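Local coordinates for protein group II chitinase (Ostrinia furnacalis, PDB 6JAV) that probably hydrolyses internal linkages of chitin as an endochitinase, this chain being one glycosyl hydrolase family 18 catalytic domain of a longer protein, at residues N173-D178 and T222-A227. Numbering follows the deposited sequence.
Sequences NKMVID and TTYFNA
K174 and Y224 approach with their CA atoms 6.9 Å apart, and N173 faces F225 at a similar separation, so the backbones are too far apart for direct pairing. No hydrogen bond joins the two segments directly; one water spans the gap, accepting from K174 N and donating to Y224 O, the latter at 2.7 Å. One backbone is the first turn of helix 174-180, with N173 as N-cap: its OD1 accepts weak bonds from M175 N and V176 N, and S171 OG bonds its backbone N. The other is a loop leading into helix 227-236; F225 is the centre of an inverse gamma turn, and N226 caps that helix through a bond from Y229 N to its OD1. In this TIM-barrel domain of glycosyl hydrolase family 18, the contact joins the segment that follows strand 165-170 to the long loop after strand 192-195. It is a surface contact near the inhibitor, whose nearest approach to the N173 side chain is about 7 Å. Y224 meets two side chains of helix 174-180, K174 and M175. K174 lies over one ring face, its CD 4.2 Å from Y224 CD2. M175 adds an oblique Met-aromatic contact, SD standing 4.5 Å from the ring centroid and 41° off its normal. A bend at chi2 (76°) brings this sulfur back to the phenol end, 3.6 Å from Y224 OH. Beyond the ring, K174 NZ turns to D178 OD2 in a 3.1 Å salt bridge that uses the syn lone pair, and D178 OD1 pairs with K237. N173 and F225 run side by side, amide and ring planes 63° apart, with ND2 3.7 Å from F225 CZ.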
loop_
_atom_site.group_PDB
_atom_site.type_symbol
_atom_site.label_atom_id
_atom_site.label_comp_id
_atom_site.label_asym_id
_atom_site.label_seq_id
_atom_site.Cartn_x
_atom_site.Cartn_y
_atom_site.Cartn_z
ATOM N N ASN A 173 5.022 1.983 11.232
ATOM C CA ASN A 173 5.198 1.582 12.631
ATOM C C ASN A 173 6.480 2.219 13.167
ATOM O O ASN A 173 7.558 1.977 12.629
ATOM C CB ASN A 173 5.298 0.059 12.637
ATOM C CG ASN A 173 5.540 -0.542 14.004
ATOM O OD1 ASN A 173 6.448 -0.147 14.721
ATOM N ND2 ASN A 173 4.808 -1.606 14.302
ATOM N N LYS A 174 6.349 3.019 14.234
ATOM C CA LYS A 174 7.482 3.733 14.831
ATOM C C LYS A 174 8.704 2.836 15.045
ATOM O O LYS A 174 9.825 3.221 14.699
ATOM C CB LYS A 174 7.054 4.353 16.174
ATOM C CG LYS A 174 8.176 5.137 16.843
ATOM C CD LYS A 174 7.742 5.626 18.229
ATOM C CE LYS A 174 8.741 6.676 18.761
ATOM N NZ LYS A 174 10.122 6.138 18.903
ATOM N N MET A 175 8.511 1.643 15.619
ATOM C CA MET A 175 9.648 0.763 15.918
ATOM C C MET A 175 10.343 0.277 14.652
ATOM O O MET A 175 11.579 0.184 14.609
ATOM C CB MET A 175 9.188 -0.441 16.737
ATOM C CG MET A 175 9.015 -0.136 18.212
ATOM S SD MET A 175 7.504 0.796 18.462
ATOM C CE MET A 175 8.157 2.200 19.352
ATOM N N VAL A 176 9.560 -0.061 13.617
ATOM C CA VAL A 176 10.135 -0.495 12.345
ATOM C C VAL A 176 10.849 0.656 11.661
ATOM O O VAL A 176 11.928 0.477 11.102
ATOM C CB VAL A 176 9.038 -1.102 11.447
ATOM C CG1 VAL A 176 9.633 -1.492 10.101
ATOM C CG2 VAL A 176 8.423 -2.313 12.144
ATOM N N ILE A 177 10.245 1.843 11.665
ATOM C CA ILE A 177 10.887 3.010 11.082
ATOM C C ILE A 177 12.242 3.238 11.741
ATOM O O ILE A 177 13.257 3.455 11.069
ATOM C CB ILE A 177 9.971 4.241 11.221
ATOM C CG1 ILE A 177 8.656 4.086 10.407
ATOM C CG2 ILE A 177 10.704 5.508 10.795
ATOM C CD1 ILE A 177 7.562 5.052 10.902
ATOM N N ASP A 178 12.258 3.202 13.080
ATOM C CA ASP A 178 13.491 3.451 13.819
ATOM C C ASP A 178 14.551 2.404 13.492
ATOM O O ASP A 178 15.744 2.728 13.395
ATOM C CB ASP A 178 13.194 3.415 15.317
ATOM C CG ASP A 178 12.482 4.666 15.830
ATOM O OD1 ASP A 178 12.433 5.703 15.113
ATOM O OD2 ASP A 178 12.007 4.603 17.008
ATOM N N THR A 222 -1.625 2.433 22.261
ATOM C CA THR A 222 -0.448 3.252 22.042
ATOM C C THR A 222 -0.852 4.600 21.475
ATOM O O THR A 222 -1.958 4.773 20.968
ATOM C CB THR A 222 0.452 2.616 20.999
ATOM O OG1 THR A 222 1.544 3.489 20.789
ATOM C CG2 THR A 222 -0.287 2.490 19.675
ATOM N N THR A 223 0.066 5.548 21.538
ATOM C CA THR A 223 -0.152 6.844 20.930
ATOM C C THR A 223 0.268 6.884 19.467
ATOM O O THR A 223 0.029 7.898 18.804
ATOM C CB THR A 223 0.627 7.919 21.696
ATOM O OG1 THR A 223 0.593 9.140 20.964
ATOM C CG2 THR A 223 2.057 7.508 21.841
ATOM N N TYR A 224 0.915 5.830 18.961
ATOM C CA TYR A 224 1.571 5.930 17.660
ATOM C C TYR A 224 0.945 5.116 16.536
ATOM O O TYR A 224 1.395 5.259 15.392
ATOM C CB TYR A 224 3.079 5.665 17.750
ATOM C CG TYR A 224 3.487 4.461 18.521
ATOM C CD1 TYR A 224 3.427 3.197 17.959
ATOM C CD2 TYR A 224 4.006 4.593 19.802
ATOM C CE1 TYR A 224 3.826 2.076 18.676
ATOM C CE2 TYR A 224 4.402 3.493 20.525
ATOM C CZ TYR A 224 4.305 2.232 19.961
ATOM O OH TYR A 224 4.696 1.123 20.677
ATOM N N PHE A 225 -0.087 4.316 16.796
ATOM C CA PHE A 225 -0.716 3.533 15.725
ATOM C C PHE A 225 -1.857 4.307 15.065
ATOM O O PHE A 225 -3.024 3.904 15.081
ATOM C CB PHE A 225 -1.177 2.178 16.256
ATOM C CG PHE A 225 -0.083 1.166 16.343
ATOM C CD1 PHE A 225 1.222 1.504 16.013
ATOM C CD2 PHE A 225 -0.353 -0.135 16.732
ATOM C CE1 PHE A 225 2.242 0.565 16.092
ATOM C CE2 PHE A 225 0.660 -1.077 16.814
ATOM C CZ PHE A 225 1.954 -0.731 16.499
ATOM N N ASN A 226 -1.501 5.428 14.443
ATOM C CA ASN A 226 -2.458 6.191 13.645
ATOM C C ASN A 226 -1.696 6.983 12.595
ATOM O O ASN A 226 -0.506 7.269 12.759
ATOM C CB ASN A 226 -3.327 7.093 14.533
ATOM C CG ASN A 226 -2.496 8.057 15.366
ATOM O OD1 ASN A 226 -2.122 9.134 14.901
ATOM N ND2 ASN A 226 -2.206 7.665 16.603
ATOM N N ALA A 227 -2.396 7.332 11.507
ATOM C CA ALA A 227 -1.730 7.950 10.362
ATOM C C ALA A 227 -1.151 9.313 10.708
ATOM O O ALA A 227 -0.084 9.686 10.214
ATOM C CB ALA A 227 -2.704 8.071 9.192
HETATM O O HOH W 1 3.729 4.315 14.422
#